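Local coordinates for racemase, putative (Roseobacter denitrificans, PDB 3TCS), which binds magnesium and D-alanine in its TIM barrel and may, by family, act as a hydro-lyase or racemase, its substrate unproven, at residues R153-L157 with S335-P339; Q52-Y56 with N310-V314; G347-P353 with V371-W377; M104-T109 with L282-C288. All blocks are in the same frame, centred on the assembly; numbering follows the deposited sequence.

Interaction 1: residues R153-L157 with S335-P339; sequences RLKRL and SIEGP
Leu157 and Ile336 mark the closest backbone approach, their CA atoms 8.6 Å apart, so a helical turn and an irregular loop meet through side chains alone. The polar half of the contact is a salt bridge made end-on with two nitrogens: Arg153 NH1 donates to Glu337 OE1 at 2.9 Å, nearly straight at 164°, and Arg153 NH2 to Glu337 OE2 at 2.8 Å. The guanidinium and carboxylate planes are turned 49° apart, and OE1 is accordingly met from above its carboxylate plane while OE2 is approached on the syn side. Arg153 reaches this far because its chain runs extended from CG to NE, whereas Glu337, whose CB points away, bends back at chi2 (-59°). Ile336 supplies the apolar half. Its CD1 sits over the centre of one guanidinium face, 3.9 Å from Arg153 CZ, and also touches Leu154 CD2 at 4.0 Å; its CB packs against Leu157 CD1 at 3.7 Å. With an alanine in place of Arg153, Glu337 would probably lose its two-pronged countercharge and Ile336 CD1 the flat group it lies against. Both charged ends have second partners: Glu337 OE2 accepts from Met141 N, of the D-alanine pocket, and Arg153 NE pairs with Glu150, which would help fix the guanidinium's rotation. In the barrel, helix 147-161 is thus tied to the loop leaving strand 332-335, while Leu154 leans inward on Phe166 and Val168 of strand 165-169, and Ile336 bonds through its backbone to Ser139 at the end of strand 132-139.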
loop_
_atom_site.group_PDB
_atom_site.type_symbol
_atom_site.label_atom_id
_atom_site.label_comp_id
_atom_site.label_asym_id
_atom_site.label_seq_id
_atom_site.Cartn_x
_atom_site.Cartn_y
_atom_site.Cartn_z
ATOM N N ARG B 153 -36.778 4.687 -3.617
ATOM C CA ARG B 153 -36.000 5.439 -4.593
ATOM C C ARG B 153 -35.507 4.561 -5.743
ATOM O O ARG B 153 -35.416 5.015 -6.882
ATOM C CB ARG B 153 -34.818 6.159 -3.923
ATOM C CG ARG B 153 -33.703 5.269 -3.392
ATOM C CD ARG B 153 -32.466 6.118 -3.068
ATOM N NE ARG B 153 -31.338 5.315 -2.606
ATOM C CZ ARG B 153 -30.113 5.792 -2.389
ATOM N NH1 ARG B 153 -29.846 7.077 -2.593
ATOM N NH2 ARG B 153 -29.153 4.981 -1.965
ATOM N N LEU B 154 -35.198 3.300 -5.459
ATOM C CA LEU B 154 -34.723 2.409 -6.514
ATOM C C LEU B 154 -35.864 1.995 -7.443
ATOM O O LEU B 154 -35.667 1.820 -8.650
ATOM C CB LEU B 154 -34.048 1.181 -5.898
ATOM C CG LEU B 154 -32.748 1.508 -5.150
ATOM C CD1 LEU B 154 -32.088 0.218 -4.662
ATOM C CD2 LEU B 154 -31.802 2.259 -6.084
ATOM N N LYS B 155 -37.058 1.838 -6.882
ATOM C CA LYS B 155 -38.221 1.469 -7.681
ATOM C C LYS B 155 -38.528 2.603 -8.660
ATOM O O LYS B 155 -38.891 2.363 -9.808
ATOM C CB LYS B 155 -39.430 1.213 -6.774
ATOM C CG LYS B 155 -40.631 0.617 -7.496
ATOM C CD LYS B 155 -41.769 0.321 -6.522
ATOM C CE LYS B 155 -42.892 -0.430 -7.222
ATOM N NZ LYS B 155 -43.964 -0.827 -6.275
ATOM N N ARG B 156 -38.377 3.843 -8.209
ATOM C CA ARG B 156 -38.641 4.973 -9.087
ATOM C C ARG B 156 -37.614 5.025 -10.215
ATOM O O ARG B 156 -37.950 5.358 -11.348
ATOM C CB ARG B 156 -38.655 6.275 -8.280
ATOM C CG ARG B 156 -39.841 6.304 -7.328
ATOM C CD ARG B 156 -39.967 7.586 -6.525
ATOM N NE ARG B 156 -41.160 7.526 -5.681
ATOM C CZ ARG B 156 -41.494 8.439 -4.775
ATOM N NH1 ARG B 156 -40.720 9.501 -4.584
ATOM N NH2 ARG B 156 -42.603 8.289 -4.062
ATOM N N LEU B 157 -36.369 4.672 -9.910
ATOM C CA LEU B 157 -35.323 4.665 -10.928
ATOM C C LEU B 157 -35.564 3.520 -11.906
ATOM O O LEU B 157 -35.239 3.619 -13.086
ATOM C CB LEU B 157 -33.947 4.521 -10.275
ATOM C CG LEU B 157 -33.481 5.765 -9.519
ATOM C CD1 LEU B 157 -32.349 5.411 -8.559
ATOM C CD2 LEU B 157 -33.045 6.822 -10.526
ATOM N N SER B 335 -23.457 4.204 -9.905
ATOM C CA SER B 335 -23.911 4.903 -8.712
ATOM C C SER B 335 -25.139 5.751 -9.004
ATOM O O SER B 335 -25.175 6.478 -9.999
ATOM C CB SER B 335 -22.811 5.814 -8.173
ATOM O OG SER B 335 -23.318 6.608 -7.115
ATOM N N ILE B 336 -26.152 5.658 -8.148
ATOM C CA ILE B 336 -27.350 6.465 -8.341
ATOM C C ILE B 336 -27.508 7.508 -7.232
ATOM O O ILE B 336 -28.576 8.087 -7.061
ATOM C CB ILE B 336 -28.638 5.580 -8.458
ATOM C CG1 ILE B 336 -28.673 4.495 -7.380
ATOM C CG2 ILE B 336 -28.674 4.911 -9.839
ATOM C CD1 ILE B 336 -28.911 5.004 -5.976
ATOM N N GLU B 337 -26.429 7.757 -6.493
ATOM C CA GLU B 337 -26.457 8.745 -5.415
ATOM C C GLU B 337 -26.477 10.156 -6.003
ATOM O O GLU B 337 -26.018 10.378 -7.124
ATOM C CB GLU B 337 -25.231 8.587 -4.505
ATOM C CG GLU B 337 -25.100 7.228 -3.822
ATOM C CD GLU B 337 -26.291 6.893 -2.939
ATOM O OE1 GLU B 337 -27.026 7.824 -2.541
ATOM O OE2 GLU B 337 -26.489 5.698 -2.631
ATOM N N GLY B 338 -27.019 11.103 -5.244
ATOM C CA GLY B 338 -27.091 12.477 -5.704
ATOM C C GLY B 338 -26.028 13.355 -5.071
ATOM O O GLY B 338 -25.130 12.853 -4.396
ATOM N N PRO B 339 -26.111 14.682 -5.258
ATOM C CA PRO B 339 -25.137 15.621 -4.696
ATOM C C PRO B 339 -25.031 15.632 -3.173
ATOM O O PRO B 339 -24.052 16.138 -2.626
ATOM C CB PRO B 339 -25.584 16.966 -5.270
ATOM C CG PRO B 339 -27.061 16.793 -5.411
ATOM C CD PRO B 339 -27.166 15.399 -5.993
#

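Interaction 2: residues Q52-Y56 with N310-V314; sequences QVSTY and NWSLV
Gln52 spreads its amide across the turn at Ser312-Leu313, using both ends. Its OE1 accepts from Leu313 N at 2.7 Å with an N-H...O angle of 163°, the donor tilted from the carbonyl plane, and its NE2 donates to Ser312 OG at 3.0 Å, within the amide plane. The amide gets there on an extended chain whose CG lies trans to the backbone N (chi1 -179°). Beside it, Thr55 CG2 presses on Ser312 CB at 3.5 Å, tighter than usual van der Waals contact. A second shell fixes these groups. Gln52 NE2 also donates to Val53 O, which together with the other two bonds determines which way the amide faces. Asn310 OD1 takes both Ser312 N and Ser312 OG, the latter at 2.6 Å, while its ND2 donates to a water that lies 2.5 Å from Tyr56 OH, near the plane of that ring. Were Gln52 an alanine, Leu313 N, buried here, would probably be left without its acceptor and Ser312 OG without this donor. Farther out, Ser312 O is held by Tyr354 OH. The Asn310-Ser312 geometry is an Asx turn, followed by a weak capping bond from Val314 N to Ser312 OG as helix 314-322 begins; the contact joins the N-terminal capping domain to the barrel, the two-domain architecture of the enolase superfamily.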
loop_
_atom_site.group_PDB
_atom_site.type_symbol
_atom_site.label_atom_id
_atom_site.label_comp_id
_atom_site.label_asym_id
_atom_site.label_seq_id
_atom_site.Cartn_x
_atom_site.Cartn_y
_atom_site.Cartn_z
ATOM N N GLN B 52 -7.350 10.425 -15.271
ATOM C CA GLN B 52 -7.741 10.825 -13.933
ATOM C C GLN B 52 -7.134 9.897 -12.894
ATOM O O GLN B 52 -7.045 8.700 -13.117
ATOM C CB GLN B 52 -9.267 10.779 -13.812
ATOM C CG GLN B 52 -9.789 11.203 -12.451
ATOM C CD GLN B 52 -11.208 10.742 -12.208
ATOM O OE1 GLN B 52 -12.142 11.163 -12.895
ATOM N NE2 GLN B 52 -11.379 9.863 -11.224
ATOM N N VAL B 53 -6.699 10.445 -11.763
ATOM C CA VAL B 53 -6.169 9.588 -10.707
ATOM C C VAL B 53 -7.406 9.135 -9.934
ATOM O O VAL B 53 -8.501 9.647 -10.153
ATOM C CB VAL B 53 -5.212 10.348 -9.742
ATOM C CG1 VAL B 53 -3.999 10.862 -10.499
ATOM C CG2 VAL B 53 -5.950 11.486 -9.055
ATOM N N SER B 54 -7.249 8.167 -9.043
ATOM C CA SER B 54 -8.392 7.710 -8.264
ATOM C C SER B 54 -8.956 8.846 -7.412
ATOM O O SER B 54 -8.214 9.707 -6.954
ATOM C CB SER B 54 -7.983 6.567 -7.338
ATOM O OG SER B 54 -9.080 6.188 -6.527
ATOM N N THR B 55 -10.269 8.841 -7.194
ATOM C CA THR B 55 -10.902 9.859 -6.355
ATOM C C THR B 55 -10.548 9.612 -4.879
ATOM O O THR B 55 -10.093 8.519 -4.521
ATOM C CB THR B 55 -12.438 9.826 -6.495
ATOM O OG1 THR B 55 -12.896 8.470 -6.397
ATOM C CG2 THR B 55 -12.870 10.413 -7.832
ATOM N N TYR B 56 -10.762 10.637 -4.050
ATOM C CA TYR B 56 -10.511 10.621 -2.602
ATOM C C TYR B 56 -9.068 10.936 -2.237
ATOM O O TYR B 56 -8.148 10.178 -2.548
ATOM C CB TYR B 56 -10.959 9.292 -1.995
ATOM C CG TYR B 56 -12.423 9.042 -2.248
ATOM C CD1 TYR B 56 -13.390 9.920 -1.755
ATOM C CD2 TYR B 56 -12.841 7.976 -3.044
ATOM C CE1 TYR B 56 -14.737 9.751 -2.057
ATOM C CE2 TYR B 56 -14.191 7.794 -3.353
ATOM C CZ TYR B 56 -15.131 8.688 -2.857
ATOM O OH TYR B 56 -16.464 8.526 -3.161
ATOM N N ASN B 310 -18.631 6.105 -8.515
ATOM C CA ASN B 310 -19.020 7.507 -8.582
ATOM C C ASN B 310 -18.956 8.009 -10.006
ATOM O O ASN B 310 -18.499 7.298 -10.905
ATOM C CB ASN B 310 -18.139 8.367 -7.665
ATOM C CG ASN B 310 -16.670 8.243 -7.984
ATOM O OD1 ASN B 310 -16.228 8.613 -9.071
ATOM N ND2 ASN B 310 -15.901 7.714 -7.034
ATOM N N TRP B 311 -19.419 9.235 -10.209
ATOM C CA TRP B 311 -19.435 9.809 -11.537
ATOM C C TRP B 311 -18.198 10.598 -11.929
ATOM O O TRP B 311 -18.280 11.562 -12.696
ATOM C CB TRP B 311 -20.694 10.654 -11.739
ATOM C CG TRP B 311 -21.955 9.835 -11.715
ATOM C CD1 TRP B 311 -22.055 8.473 -11.628
ATOM C CD2 TRP B 311 -23.297 10.333 -11.749
ATOM N NE1 TRP B 311 -23.379 8.093 -11.599
ATOM C CE2 TRP B 311 -24.161 9.216 -11.671
ATOM C CE3 TRP B 311 -23.854 11.617 -11.834
ATOM C CZ2 TRP B 311 -25.555 9.346 -11.676
ATOM C CZ3 TRP B 311 -25.241 11.745 -11.839
ATOM C CH2 TRP B 311 -26.075 10.613 -11.759
ATOM N N SER B 312 -17.057 10.209 -11.372
ATOM C CA SER B 312 -15.801 10.813 -11.795
ATOM C C SER B 312 -15.618 9.973 -13.063
ATOM O O SER B 312 -16.561 9.284 -13.482
ATOM C CB SER B 312 -14.668 10.553 -10.786
ATOM O OG SER B 312 -14.281 9.189 -10.743
ATOM N N LEU B 313 -14.447 10.003 -13.683
ATOM C CA LEU B 313 -14.250 9.225 -14.899
ATOM C C LEU B 313 -14.119 7.718 -14.685
ATOM O O LEU B 313 -14.110 6.959 -15.647
ATOM C CB LEU B 313 -13.021 9.732 -15.655
ATOM C CG LEU B 313 -13.185 11.086 -16.346
ATOM C CD1 LEU B 313 -11.891 11.478 -17.035
ATOM C CD2 LEU B 313 -14.312 10.989 -17.353
ATOM N N VAL B 314 -14.024 7.274 -13.440
ATOM C CA VAL B 314 -13.876 5.841 -13.193
ATOM C C VAL B 314 -14.966 4.999 -13.866
ATOM O O VAL B 314 -14.688 3.918 -14.396
ATOM C CB VAL B 314 -13.817 5.542 -11.670
ATOM C CG1 VAL B 314 -15.150 5.870 -10.996
ATOM C CG2 VAL B 314 -13.411 4.097 -11.440
HETATM O O HOH W 1 -16.974 6.438 -4.523
#

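Interaction 3: residues G347-P353 with V371-W377; sequences GLFVKTP and VEISPEW
Phe349 and Ile373 form a single beta bridge, documented by two backbone bonds: Ser374 N to Leu348 O at 2.8 Å, almost straight at 174°, and Val350 N to Glu372 O at 3.0 Å. On the inner side the side chains are closely fitted. The Phe349 ring meets Ile373 CD1 at its edge, 3.9 Å from CE1, while Val371 CG2 comes within 3.6 Å of Phe349 CD1 from an oblique direction. The backbone points Leu348 CB away from the partner segment, yet the branch returns: CD2 lies over the five-membered ring of Trp377, 3.7 Å from its centroid and 28° off the normal, a CH-pi contact displaced toward NE1. The indole can stand alongside this leucine because Trp377 CG is anti to its backbone N (chi1 -172°). Phe38 of strand 37-43 adds a further layer, touching Phe349 and Ile373 and meeting the Trp377 ring edge-to-face, so this face borders the N-terminal domain. Where the bridge ends, Ser374 serves as N-cap of helix 375-380, its OG accepting from Trp377 N at 3.3 Å; the bridge joins the loop after barrel strand 332-335 to the chain that follows strand 360-363, just before it returns to the four-stranded sheet. The outer side is looser and solvent-facing. There Val350 CG2 rests along the extended Glu372 chain, 3.7 Å from CD, and touches Pro375 CD, all three residues being exposed. Beyond the bridge a water accepts from both Lys351 N and Glu372 N, two donors that could not pair directly, the latter at 2.9 Å.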
loop_
_atom_site.group_PDB
_atom_site.type_symbol
_atom_site.label_atom_id
_atom_site.label_comp_id
_atom_site.label_asym_id
_atom_site.label_seq_id
_atom_site.Cartn_x
_atom_site.Cartn_y
_atom_site.Cartn_z
ATOM N N GLY B 347 -20.643 19.038 -12.122
ATOM C CA GLY B 347 -19.905 19.929 -13.001
ATOM C C GLY B 347 -18.463 19.598 -13.323
ATOM O O GLY B 347 -17.648 20.501 -13.514
ATOM N N LEU B 348 -18.134 18.313 -13.394
ATOM C CA LEU B 348 -16.774 17.919 -13.728
ATOM C C LEU B 348 -16.546 17.969 -15.233
ATOM O O LEU B 348 -15.446 18.271 -15.685
ATOM C CB LEU B 348 -16.482 16.493 -13.241
ATOM C CG LEU B 348 -16.416 16.229 -11.736
ATOM C CD1 LEU B 348 -16.142 14.741 -11.489
ATOM C CD2 LEU B 348 -15.320 17.074 -11.119
ATOM N N PHE B 349 -17.593 17.687 -16.007
ATOM C CA PHE B 349 -17.472 17.638 -17.458
ATOM C C PHE B 349 -18.342 18.632 -18.212
ATOM O O PHE B 349 -19.339 19.119 -17.689
ATOM C CB PHE B 349 -17.800 16.221 -17.933
ATOM C CG PHE B 349 -17.200 15.148 -17.072
ATOM C CD1 PHE B 349 -15.822 15.031 -16.945
ATOM C CD2 PHE B 349 -18.017 14.270 -16.367
ATOM C CE1 PHE B 349 -15.259 14.052 -16.123
ATOM C CE2 PHE B 349 -17.469 13.291 -15.545
ATOM C CZ PHE B 349 -16.086 13.182 -15.422
ATOM N N VAL B 350 -17.947 18.930 -19.447
ATOM C CA VAL B 350 -18.701 19.849 -20.296
ATOM C C VAL B 350 -20.076 19.232 -20.546
ATOM O O VAL B 350 -21.102 19.909 -20.485
ATOM C CB VAL B 350 -17.980 20.071 -21.637
ATOM C CG1 VAL B 350 -18.848 20.908 -22.572
ATOM C CG2 VAL B 350 -16.650 20.774 -21.391
ATOM N N LYS B 351 -20.081 17.933 -20.819
ATOM C CA LYS B 351 -21.312 17.202 -21.058
ATOM C C LYS B 351 -21.144 15.838 -20.409
ATOM O O LYS B 351 -20.163 15.141 -20.667
ATOM C CB LYS B 351 -21.559 17.046 -22.560
ATOM C CG LYS B 351 -22.859 16.327 -22.897
ATOM C CD LYS B 351 -24.055 17.012 -22.246
ATOM C CE LYS B 351 -25.347 16.242 -22.498
ATOM N NZ LYS B 351 -26.507 16.865 -21.800
ATOM N N THR B 352 -22.093 15.465 -19.559
ATOM C CA THR B 352 -22.012 14.184 -18.869
ATOM C C THR B 352 -22.041 13.011 -19.838
ATOM O O THR B 352 -22.793 13.010 -20.809
ATOM C CB THR B 352 -23.169 14.005 -17.854
ATOM O OG1 THR B 352 -22.982 12.780 -17.132
ATOM C CG2 THR B 352 -24.516 13.960 -18.570
ATOM N N PRO B 353 -21.191 12.001 -19.598
ATOM C CA PRO B 353 -21.155 10.827 -20.471
ATOM C C PRO B 353 -22.017 9.726 -19.856
ATOM O O PRO B 353 -22.053 8.596 -20.350
ATOM C CB PRO B 353 -19.680 10.456 -20.459
ATOM C CG PRO B 353 -19.319 10.710 -19.006
ATOM C CD PRO B 353 -19.999 12.050 -18.728
ATOM N N VAL B 371 -14.778 12.503 -23.658
ATOM C CA VAL B 371 -15.289 13.436 -22.665
ATOM C C VAL B 371 -14.352 14.636 -22.608
ATOM O O VAL B 371 -13.198 14.549 -23.024
ATOM C CB VAL B 371 -15.351 12.769 -21.269
ATOM C CG1 VAL B 371 -13.941 12.492 -20.762
ATOM C CG2 VAL B 371 -16.110 13.659 -20.290
ATOM N N GLU B 372 -14.855 15.753 -22.096
ATOM C CA GLU B 372 -14.061 16.972 -21.974
ATOM C C GLU B 372 -14.224 17.494 -20.552
ATOM O O GLU B 372 -15.341 17.645 -20.070
ATOM C CB GLU B 372 -14.564 18.023 -22.962
ATOM C CG GLU B 372 -13.627 19.202 -23.173
ATOM C CD GLU B 372 -14.224 20.247 -24.103
ATOM O OE1 GLU B 372 -15.005 19.864 -25.004
ATOM O OE2 GLU B 372 -13.904 21.445 -23.941
ATOM N N ILE B 373 -13.111 17.753 -19.878
ATOM C CA ILE B 373 -13.168 18.258 -18.518
ATOM C C ILE B 373 -13.663 19.695 -18.582
ATOM O O ILE B 373 -13.280 20.447 -19.475
ATOM C CB ILE B 373 -11.779 18.232 -17.850
ATOM C CG1 ILE B 373 -11.161 16.835 -17.985
ATOM C CG2 ILE B 373 -11.898 18.633 -16.382
ATOM C CD1 ILE B 373 -12.006 15.712 -17.408
ATOM N N SER B 374 -14.521 20.060 -17.638
ATOM C CA SER B 374 -15.089 21.403 -17.562
ATOM C C SER B 374 -14.026 22.478 -17.381
ATOM O O SER B 374 -13.252 22.430 -16.431
ATOM C CB SER B 374 -16.066 21.481 -16.394
ATOM O OG SER B 374 -16.425 22.821 -16.130
ATOM N N PRO B 375 -13.975 23.463 -18.295
ATOM C CA PRO B 375 -12.980 24.535 -18.180
ATOM C C PRO B 375 -13.128 25.301 -16.862
ATOM O O PRO B 375 -12.148 25.787 -16.296
ATOM C CB PRO B 375 -13.275 25.409 -19.396
ATOM C CG PRO B 375 -13.753 24.417 -20.402
ATOM C CD PRO B 375 -14.684 23.541 -19.584
ATOM N N GLU B 376 -14.363 25.413 -16.387
ATOM C CA GLU B 376 -14.650 26.108 -15.134
ATOM C C GLU B 376 -14.066 25.319 -13.965
ATOM O O GLU B 376 -13.472 25.891 -13.049
ATOM C CB GLU B 376 -16.168 26.264 -14.965
ATOM C CG GLU B 376 -16.646 26.756 -13.601
ATOM C CD GLU B 376 -16.128 28.137 -13.232
ATOM O OE1 GLU B 376 -15.975 28.991 -14.131
ATOM O OE2 GLU B 376 -15.889 28.373 -12.030
ATOM N N TRP B 377 -14.228 23.999 -13.997
ATOM C CA TRP B 377 -13.693 23.179 -12.918
ATOM C C TRP B 377 -12.173 23.308 -12.925
ATOM O O TRP B 377 -11.553 23.496 -11.877
ATOM C CB TRP B 377 -14.084 21.705 -13.099
ATOM C CG TRP B 377 -13.712 20.858 -11.914
ATOM C CD1 TRP B 377 -14.503 20.546 -10.851
ATOM C CD2 TRP B 377 -12.441 20.250 -11.662
ATOM N NE1 TRP B 377 -13.806 19.777 -9.950
ATOM C CE2 TRP B 377 -12.536 19.580 -10.424
ATOM C CE3 TRP B 377 -11.226 20.208 -12.364
ATOM C CZ2 TRP B 377 -11.463 18.872 -9.867
ATOM C CZ3 TRP B 377 -10.155 19.502 -11.808
ATOM C CH2 TRP B 377 -10.285 18.844 -10.574
HETATM O O HOH W 2 -17.727 16.223 -21.911
#

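Interaction 4: residues M104-T109 with L282-C288; sequences MAGVDT and LYLGGIC
Asp108 OD1 is gripped by Cys288 N at 3.1 Å and by a water that donates to it at 2.8 Å, with a weak further bond from Trp112 NE1. The second oxygen, OD2, takes Ile287 N at 2.8 Å. The two backbone donors arrive differently: Cys288 N lies on the syn side of OD1, 25° out of the carboxylate plane, whereas Ile287 N stands well above that plane, 53° out. Asp108 is swung across to this position with CG anti to the backbone N (chi1 164°), and the bridging water also donates to Gly285 O, tying the carboxylate to the turn before the helix. Since Ile287 and Cys288 open helix 287-300, the negative charge sits at the positive end of its dipole, an arrangement that would probably stabilise the ionised form. The approach is close because both partners are small. Ala105 and Gly286 have CA atoms 3.9 Å apart, Ala105 CB touches Leu282 O at 3.3 Å, and Ala105 CA makes a CA-H...O contact with Gly285 O. A side chain on Gly286 would run into the Asp108 carboxylate, and both glycines hold positive-phi conformations. To one side, Leu282 CD2 touches both Ala105 CB and Thr109 CG2; Thr109 OG1 donates to Ala105 O, reaching it from the face opposite Thr109 N. What results is an aspartate of one helix accepting the first backbone N-H groups of another, whose N-cap residue, Gly286, has no side chain to do so, here fastening helix 98-119 of the N-terminal capping domain to a helix of the barrel.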
loop_
_atom_site.group_PDB
_atom_site.type_symbol
_atom_site.label_atom_id
_atom_site.label_comp_id
_atom_site.label_asym_id
_atom_site.label_seq_id
_atom_site.Cartn_x
_atom_site.Cartn_y
_atom_site.Cartn_z
ATOM N N MET B 104 -0.308 6.307 -10.562
ATOM C CA MET B 104 0.034 5.684 -11.833
ATOM C C MET B 104 -1.196 5.602 -12.733
ATOM O O MET B 104 -1.097 5.772 -13.951
ATOM C CB MET B 104 0.565 4.267 -11.610
ATOM C CG MET B 104 1.914 4.193 -10.914
ATOM S SD MET B 104 2.280 2.503 -10.370
ATOM C CE MET B 104 2.073 1.595 -11.893
ATOM N N ALA B 105 -2.349 5.327 -12.129
ATOM C CA ALA B 105 -3.591 5.197 -12.885
ATOM C C ALA B 105 -3.906 6.454 -13.690
ATOM O O ALA B 105 -4.464 6.376 -14.785
ATOM C CB ALA B 105 -4.750 4.875 -11.941
ATOM N N GLY B 106 -3.553 7.608 -13.138
ATOM C CA GLY B 106 -3.817 8.864 -13.817
ATOM C C GLY B 106 -2.979 9.034 -15.070
ATOM O O GLY B 106 -3.461 9.533 -16.091
ATOM N N VAL B 107 -1.715 8.629 -15.004
ATOM C CA VAL B 107 -0.858 8.758 -16.176
ATOM C C VAL B 107 -1.270 7.714 -17.211
ATOM O O VAL B 107 -1.323 7.999 -18.408
ATOM C CB VAL B 107 0.629 8.573 -15.814
ATOM C CG1 VAL B 107 1.487 8.743 -17.068
ATOM C CG2 VAL B 107 1.037 9.593 -14.754
ATOM N N ASP B 108 -1.575 6.508 -16.737
ATOM C CA ASP B 108 -1.998 5.419 -17.612
ATOM C C ASP B 108 -3.254 5.785 -18.401
ATOM O O ASP B 108 -3.280 5.675 -19.626
ATOM C CB ASP B 108 -2.264 4.154 -16.787
ATOM C CG ASP B 108 -3.075 3.112 -17.552
ATOM O OD1 ASP B 108 -2.511 2.062 -17.923
ATOM O OD2 ASP B 108 -4.283 3.345 -17.784
ATOM N N THR B 109 -4.295 6.226 -17.704
ATOM C CA THR B 109 -5.532 6.564 -18.390
ATOM C C THR B 109 -5.380 7.747 -19.340
ATOM O O THR B 109 -6.060 7.800 -20.360
ATOM C CB THR B 109 -6.697 6.811 -17.394
ATOM O OG1 THR B 109 -6.324 7.799 -16.430
ATOM C CG2 THR B 109 -7.053 5.504 -16.678
ATOM N N LEU B 282 -8.836 2.430 -11.316
ATOM C CA LEU B 282 -7.949 3.437 -10.757
ATOM C C LEU B 282 -7.232 3.009 -9.472
ATOM O O LEU B 282 -6.082 3.390 -9.258
ATOM C CB LEU B 282 -8.721 4.749 -10.571
ATOM C CG LEU B 282 -9.376 5.239 -11.878
ATOM C CD1 LEU B 282 -10.064 6.579 -11.639
ATOM C CD2 LEU B 282 -8.323 5.379 -12.988
ATOM N N TYR B 283 -7.884 2.222 -8.616
ATOM C CA TYR B 283 -7.204 1.766 -7.403
ATOM C C TYR B 283 -6.102 0.776 -7.793
ATOM O O TYR B 283 -5.083 0.661 -7.110
ATOM C CB TYR B 283 -8.158 1.038 -6.440
ATOM C CG TYR B 283 -9.228 1.880 -5.769
ATOM C CD1 TYR B 283 -9.010 3.225 -5.465
ATOM C CD2 TYR B 283 -10.450 1.309 -5.393
ATOM C CE1 TYR B 283 -9.980 3.982 -4.803
ATOM C CE2 TYR B 283 -11.426 2.058 -4.730
ATOM C CZ TYR B 283 -11.181 3.395 -4.438
ATOM O OH TYR B 283 -12.131 4.138 -3.770
ATOM N N LEU B 284 -6.322 0.056 -8.891
ATOM C CA LEU B 284 -5.376 -0.958 -9.354
ATOM C C LEU B 284 -4.156 -0.420 -10.100
ATOM O O LEU B 284 -3.178 -1.140 -10.288
ATOM C CB LEU B 284 -6.112 -1.989 -10.223
ATOM C CG LEU B 284 -5.378 -3.198 -10.819
ATOM C CD1 LEU B 284 -4.584 -3.937 -9.748
ATOM C CD2 LEU B 284 -6.417 -4.132 -11.443
ATOM N N GLY B 285 -4.200 0.837 -10.525
ATOM C CA GLY B 285 -3.052 1.393 -11.223
ATOM C C GLY B 285 -3.251 1.699 -12.695
ATOM O O GLY B 285 -2.299 2.054 -13.388
ATOM N N GLY B 286 -4.475 1.564 -13.188
ATOM C CA GLY B 286 -4.718 1.887 -14.579
ATOM C C GLY B 286 -5.228 0.755 -15.442
ATOM O O GLY B 286 -5.411 -0.374 -14.976
ATOM N N ILE B 287 -5.456 1.075 -16.713
ATOM C CA ILE B 287 -5.950 0.118 -17.697
ATOM C C ILE B 287 -4.988 -1.053 -17.913
ATOM O O ILE B 287 -5.390 -2.214 -17.849
ATOM C CB ILE B 287 -6.195 0.817 -19.053
ATOM C CG1 ILE B 287 -7.357 1.809 -18.924
ATOM C CG2 ILE B 287 -6.477 -0.215 -20.140
ATOM C CD1 ILE B 287 -8.698 1.162 -18.630
ATOM N N CYS B 288 -3.721 -0.752 -18.176
ATOM C CA CYS B 288 -2.742 -1.809 -18.412
ATOM C C CYS B 288 -2.714 -2.833 -17.284
ATOM O O CYS B 288 -2.772 -4.037 -17.524
ATOM C CB CYS B 288 -1.347 -1.214 -18.596
ATOM S SG CYS B 288 -1.168 -0.283 -20.118
HETATM O O HOH W 3 -1.996 0.433 -15.692
#

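How the interactions relate
Interactions 2 and 4 form one continuous domain interface, their centres 11 Å apart: Thr109 OG1 probably hydrogen-bonds Gln52 N at 3.0 Å, and Leu282 CD2 lies 3.6 Å from Gln52 O. Interaction 3 continues this seam outward, with Phe349 CZ 3.4 Å from Leu313 CD2. Interaction 1 stays within the barrel and meets interaction 2 through Ser335 and Trp311; its centre is about 28 Å from that of interaction 4, across the middle of the chain. Interactions 1 and 2 lie near the D-alanine site, the side chains of Glu337 and Asn310 being about 9 and 8 Å from the ligand, whereas interaction 3 is remote from the magnesium and ligand sites.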